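Local structure of Xaa-Pro dipeptidase (Mycobacterium tuberculosis, 5E2C) at residues Ala40-Thr54 with Leu69-Leu81. The protein is probably a metal-dependent aminopeptidase of the Xaa-Pro dipeptidase family, present here as its N-terminal domain without the peptidase domain. Numbering follows the deposited sequence.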
loop_
_atom_site.group_PDB
_atom_site.type_symbol
_atom_site.label_atom_id
_atom_site.label_comp_id
_atom_site.label_asym_id
_atom_site.label_seq_id
_atom_site.Cartn_x
_atom_site.Cartn_y
_atom_site.Cartn_z
ATOM N N ALA A 40 14.525 -4.287 -2.749
ATOM C CA ALA A 40 13.570 -5.337 -3.028
ATOM C C ALA A 40 14.360 -6.550 -3.495
ATOM O O ALA A 40 15.502 -6.441 -3.933
ATOM C CB ALA A 40 12.570 -4.890 -4.086
ATOM N N LEU A 41 13.748 -7.713 -3.375
ATOM C CA LEU A 41 14.433 -8.965 -3.650
ATOM C C LEU A 41 13.500 -9.854 -4.466
ATOM O O LEU A 41 12.304 -9.944 -4.164
ATOM C CB LEU A 41 14.793 -9.652 -2.330
ATOM C CG LEU A 41 15.615 -10.924 -2.430
ATOM C CD1 LEU A 41 17.028 -10.566 -2.870
ATOM C CD2 LEU A 41 15.622 -11.639 -1.096
ATOM N N LEU A 42 14.037 -10.457 -5.523
ATOM C CA LEU A 42 13.293 -11.446 -6.330
ATOM C C LEU A 42 13.861 -12.845 -6.048
ATOM O O LEU A 42 15.053 -13.073 -6.224
ATOM C CB LEU A 42 13.426 -11.097 -7.813
ATOM C CG LEU A 42 12.782 -12.026 -8.840
ATOM C CD1 LEU A 42 11.281 -12.138 -8.589
ATOM C CD2 LEU A 42 13.079 -11.554 -10.262
ATOM N N VAL A 43 13.024 -13.771 -5.587
ATOM C CA VAL A 43 13.468 -15.135 -5.336
ATOM C C VAL A 43 12.652 -16.076 -6.206
ATOM O O VAL A 43 11.415 -15.984 -6.207
ATOM C CB VAL A 43 13.275 -15.519 -3.855
ATOM C CG1 VAL A 43 13.710 -16.950 -3.605
ATOM C CG2 VAL A 43 14.069 -14.573 -2.978
ATOM N N PHE A 44 13.346 -16.968 -6.930
ATOM C CA PHE A 44 12.694 -17.946 -7.815
ATOM C C PHE A 44 12.420 -19.258 -7.100
ATOM O O PHE A 44 13.149 -19.635 -6.192
ATOM C CB PHE A 44 13.546 -18.233 -9.044
ATOM C CG PHE A 44 13.816 -17.026 -9.914
ATOM C CD1 PHE A 44 14.925 -16.229 -9.688
ATOM C CD2 PHE A 44 12.958 -16.689 -10.968
ATOM C CE1 PHE A 44 15.185 -15.130 -10.491
ATOM C CE2 PHE A 44 13.216 -15.580 -11.768
ATOM C CZ PHE A 44 14.329 -14.801 -11.528
ATOM N N ALA A 45 11.382 -19.973 -7.538
ATOM C CA ALA A 45 11.064 -21.271 -6.936
ATOM C C ALA A 45 12.120 -22.312 -7.323
ATOM O O ALA A 45 12.462 -23.202 -6.530
ATOM C CB ALA A 45 9.680 -21.736 -7.355
ATOM N N ASP A 46 12.656 -22.186 -8.530
ATOM C CA ASP A 46 13.584 -23.193 -9.043
ATOM C C ASP A 46 15.032 -22.816 -8.681
ATOM O O ASP A 46 15.257 -22.025 -7.764
ATOM C CB ASP A 46 13.341 -23.452 -10.545
ATOM C CG ASP A 46 13.758 -22.302 -11.443
ATOM O OD1 ASP A 46 14.302 -21.280 -10.966
ATOM O OD2 ASP A 46 13.524 -22.431 -12.669
ATOM N N GLU A 47 16.005 -23.389 -9.379
ATOM C CA GLU A 47 17.406 -23.231 -8.994
ATOM C C GLU A 47 18.020 -21.875 -9.334
ATOM O O GLU A 47 19.164 -21.620 -8.968
ATOM C CB GLU A 47 18.262 -24.370 -9.593
ATOM C CG GLU A 47 17.989 -25.722 -8.956
ATOM C CD GLU A 47 18.338 -25.754 -7.469
ATOM O OE1 GLU A 47 19.474 -25.385 -7.115
ATOM O OE2 GLU A 47 17.471 -26.146 -6.655
ATOM N N ARG A 48 17.277 -20.997 -10.008
ATOM C CA ARG A 48 17.820 -19.675 -10.366
ATOM C C ARG A 48 18.100 -18.850 -9.107
ATOM O O ARG A 48 17.371 -18.926 -8.131
ATOM C CB ARG A 48 16.865 -18.914 -11.282
ATOM C CG ARG A 48 16.804 -19.465 -12.694
ATOM C CD ARG A 48 15.707 -18.820 -13.524
ATOM N NE ARG A 48 14.367 -19.252 -13.134
ATOM C CZ ARG A 48 13.250 -18.944 -13.790
ATOM N NH1 ARG A 48 13.293 -18.217 -14.899
ATOM N NH2 ARG A 48 12.080 -19.382 -13.344
ATOM N N ASP A 49 19.187 -18.092 -9.138
ATOM C CA ASP A 49 19.591 -17.294 -7.992
ATOM C C ASP A 49 18.756 -16.028 -7.870
ATOM O O ASP A 49 18.228 -15.489 -8.861
ATOM C CB ASP A 49 21.064 -16.891 -8.093
ATOM C CG ASP A 49 22.010 -18.080 -8.035
ATOM O OD1 ASP A 49 21.734 -19.069 -7.304
ATOM O OD2 ASP A 49 23.052 -18.002 -8.709
ATOM N N ALA A 50 18.677 -15.550 -6.634
ATOM C CA ALA A 50 17.908 -14.359 -6.302
ATOM C C ALA A 50 18.561 -13.091 -6.837
ATOM O O ALA A 50 19.766 -13.052 -7.088
ATOM C CB ALA A 50 17.724 -14.270 -4.795
ATOM N N VAL A 51 17.752 -12.057 -7.039
ATOM C CA VAL A 51 18.254 -10.769 -7.519
ATOM C C VAL A 51 17.838 -9.685 -6.525
ATOM O O VAL A 51 16.644 -9.559 -6.199
ATOM C CB VAL A 51 17.712 -10.443 -8.934
ATOM C CG1 VAL A 51 18.327 -9.159 -9.458
ATOM C CG2 VAL A 51 17.960 -11.610 -9.896
ATOM N N LEU A 52 18.817 -8.911 -6.044
ATOM C CA LEU A 52 18.554 -7.769 -5.162
ATOM C C LEU A 52 18.545 -6.502 -6.005
ATOM O O LEU A 52 19.356 -6.367 -6.902
ATOM C CB LEU A 52 19.639 -7.677 -4.087
ATOM C CG LEU A 52 19.525 -6.556 -3.056
ATOM C CD1 LEU A 52 18.379 -6.822 -2.097
ATOM C CD2 LEU A 52 20.829 -6.478 -2.275
ATOM N N ALA A 53 17.603 -5.602 -5.744
ATOM C CA ALA A 53 17.595 -4.286 -6.357
ATOM C C ALA A 53 17.562 -3.213 -5.281
ATOM O O ALA A 53 16.811 -3.304 -4.292
ATOM C CB ALA A 53 16.415 -4.119 -7.301
ATOM N N THR A 54 18.394 -2.201 -5.478
ATOM C CA THR A 54 18.398 -1.022 -4.623
ATOM C C THR A 54 18.770 0.187 -5.459
ATOM O O THR A 54 18.950 0.074 -6.657
ATOM C CB THR A 54 19.336 -1.203 -3.409
ATOM O OG1 THR A 54 19.177 -0.091 -2.520
ATOM C CG2 THR A 54 20.782 -1.304 -3.837
ATOM N N LEU A 69 24.775 -12.098 -4.074
ATOM C CA LEU A 69 23.664 -11.802 -4.968
ATOM C C LEU A 69 24.032 -10.858 -6.094
ATOM O O LEU A 69 24.836 -9.934 -5.903
ATOM C CB LEU A 69 22.528 -11.143 -4.179
ATOM C CG LEU A 69 21.871 -12.055 -3.154
ATOM C CD1 LEU A 69 20.777 -11.310 -2.402
ATOM C CD2 LEU A 69 21.318 -13.286 -3.857
ATOM N N GLU A 70 23.396 -11.054 -7.250
ATOM C CA GLU A 70 23.365 -10.021 -8.284
ATOM C C GLU A 70 22.599 -8.828 -7.719
ATOM O O GLU A 70 21.545 -9.014 -7.123
ATOM C CB GLU A 70 22.666 -10.491 -9.568
ATOM C CG GLU A 70 22.473 -9.343 -10.562
ATOM C CD GLU A 70 21.607 -9.686 -11.764
ATOM O OE1 GLU A 70 21.083 -10.824 -11.873
ATOM O OE2 GLU A 70 21.430 -8.780 -12.598
ATOM N N VAL A 71 23.141 -7.624 -7.895
ATOM C CA VAL A 71 22.505 -6.401 -7.422
ATOM C C VAL A 71 22.275 -5.497 -8.612
ATOM O O VAL A 71 23.219 -5.135 -9.301
ATOM C CB VAL A 71 23.378 -5.641 -6.404
ATOM C CG1 VAL A 71 22.700 -4.353 -5.958
ATOM C CG2 VAL A 71 23.690 -6.526 -5.208
ATOM N N ALA A 72 21.019 -5.142 -8.843
ATOM C CA ALA A 72 20.650 -4.161 -9.842
ATOM C C ALA A 72 20.507 -2.808 -9.162
ATOM O O ALA A 72 19.949 -2.724 -8.076
ATOM C CB ALA A 72 19.330 -4.550 -10.475
ATOM N N ILE A 73 20.994 -1.750 -9.803
ATOM C CA ILE A 73 20.868 -0.404 -9.267
ATOM C C ILE A 73 19.830 0.351 -10.090
ATOM O O ILE A 73 20.058 0.682 -11.251
ATOM C CB ILE A 73 22.219 0.358 -9.229
ATOM C CG1 ILE A 73 23.254 -0.401 -8.391
ATOM C CG2 ILE A 73 22.022 1.774 -8.698
ATOM C CD1 ILE A 73 22.857 -0.643 -6.951
ATOM N N GLU A 74 18.679 0.618 -9.476
ATOM C CA GLU A 74 17.496 1.080 -10.217
ATOM C C GLU A 74 16.688 2.092 -9.433
ATOM O O GLU A 74 16.667 2.046 -8.201
ATOM C CB GLU A 74 16.621 -0.137 -10.505
ATOM C CG GLU A 74 17.253 -1.120 -11.472
ATOM C CD GLU A 74 17.304 -0.581 -12.885
ATOM O OE1 GLU A 74 16.407 0.218 -13.236
ATOM O OE2 GLU A 74 18.228 -0.958 -13.639
ATOM N N ARG A 75 15.998 2.984 -10.141
ATOM C CA ARG A 75 15.175 4.010 -9.499
ATOM C C ARG A 75 13.941 3.412 -8.806
ATOM O O ARG A 75 13.571 3.849 -7.712
ATOM C CB ARG A 75 14.744 5.065 -10.540
ATOM C CG ARG A 75 14.071 6.294 -9.950
ATOM C CD ARG A 75 13.617 7.262 -11.036
ATOM N NE ARG A 75 14.710 7.614 -11.931
ATOM C CZ ARG A 75 15.500 8.683 -11.817
ATOM N NH1 ARG A 75 15.326 9.587 -10.856
ATOM N NH2 ARG A 75 16.472 8.854 -12.697
ATOM N N ALA A 76 13.303 2.435 -9.451
ATOM C CA ALA A 76 12.061 1.829 -8.962
ATOM C C ALA A 76 12.295 0.329 -8.795
ATOM O O ALA A 76 12.199 -0.449 -9.751
ATOM C CB ALA A 76 10.928 2.084 -9.952
ATOM N N VAL A 77 12.659 -0.069 -7.587
ATOM C CA VAL A 77 13.257 -1.394 -7.401
ATOM C C VAL A 77 12.244 -2.532 -7.595
ATOM O O VAL A 77 12.558 -3.551 -8.196
ATOM C CB VAL A 77 14.005 -1.503 -6.055
ATOM C CG1 VAL A 77 15.183 -0.549 -6.030
ATOM C CG2 VAL A 77 13.085 -1.272 -4.859
ATOM N N GLY A 78 11.038 -2.357 -7.076
ATOM C CA GLY A 78 10.003 -3.381 -7.199
ATOM C C GLY A 78 9.621 -3.582 -8.646
ATOM O O GLY A 78 9.581 -4.705 -9.163
ATOM N N ARG A 79 9.350 -2.471 -9.311
ATOM C CA ARG A 79 9.003 -2.484 -10.713
ATOM C C ARG A 79 10.082 -3.150 -11.574
ATOM O O ARG A 79 9.795 -3.973 -12.442
ATOM C CB ARG A 79 8.778 -1.048 -11.156
ATOM C CG ARG A 79 8.207 -0.927 -12.521
ATOM C CD ARG A 79 8.493 0.441 -13.091
ATOM N NE ARG A 79 8.053 0.417 -14.465
ATOM C CZ ARG A 79 8.742 -0.106 -15.478
ATOM N NH1 ARG A 79 9.968 -0.614 -15.302
ATOM N NH2 ARG A 79 8.197 -0.100 -16.686
ATOM N N TYR A 80 11.338 -2.790 -11.334
ATOM C CA TYR A 80 12.434 -3.420 -12.039
ATOM C C TYR A 80 12.423 -4.930 -11.893
ATOM O O TYR A 80 12.542 -5.660 -12.881
ATOM C CB TYR A 80 13.771 -2.862 -11.550
ATOM C CG TYR A 80 14.905 -3.627 -12.151
ATOM C CD1 TYR A 80 15.311 -3.370 -13.460
ATOM C CD2 TYR A 80 15.535 -4.640 -11.454
ATOM C CE1 TYR A 80 16.316 -4.101 -14.039
ATOM C CE2 TYR A 80 16.556 -5.370 -12.024
ATOM C CZ TYR A 80 16.945 -5.084 -13.321
ATOM O OH TYR A 80 17.956 -5.796 -13.904
ATOM N N LEU A 81 12.259 -5.405 -10.655
ATOM C CA LEU A 81 12.260 -6.838 -10.399
ATOM C C LEU A 81 11.052 -7.572 -10.975
ATOM O O LEU A 81 11.203 -8.690 -11.481
ATOM C CB LEU A 81 12.423 -7.139 -8.909
ATOM C CG LEU A 81 13.815 -6.773 -8.386
ATOM C CD1 LEU A 81 13.885 -6.987 -6.873
ATOM C CD2 LEU A 81 14.929 -7.553 -9.072
HETATM O O HOH W 1 22.100 -13.561 -7.891
#
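Leu-81 reaches from helix 77-81 onto the hairpin of strands 40-44 and 51-54, forking over it: CD1 lies 3.7 Å from Ala-40 CB and also meets Ala-53 CB, whereas CD2 lies 3.8 Å from Val-51 CG1. Its CG, anti to the carbonyl carbon (chi1 -69°), carries the branch point to 3.9 Å from Ala-53 CB. One turn earlier, Val-77 straddles the same two strands, with CG2 3.7 Å from Ala-40 CB and CG1 3.5 Å from Thr-54 CA.

Strand 70-73 pairs in parallel with 51-54. Leu-52 N donates to Glu-70 O at 2.9 Å, Ala-72 N to Leu-52 O, Thr-54 N to Ala-72 O, and Glu-74 N to Thr-54 O, all with N-H...O angles of 162-165°. This is the beta-alpha-beta crossover 51-54, 59-65, 70-73, which forms one edge of the mixed sheet in the creatinase/prolidase N-terminal domain. Next to the Leu-52 N bond, a water links Glu-70 N with Ala-50 O, its bond to the latter doubtfully short.

On the face bearing Leu-52 and Thr-54, Leu-69 CD1 meets Leu-41 CD1 at 3.9 Å, their side chains crossing at about a right angle; those of Thr-54 and Ile-73 lie side by side, CG2 to CD1 3.8 Å. Ala-62 of helix 59-65 touches Leu-52, Thr-54 and Val-71. On the opposite face, Glu-70 lies alongside Val-51, its OE1 near Val-51 CG2 and in a salt bridge with Arg-84, which also hydrogen-bonds Tyr-80 OH.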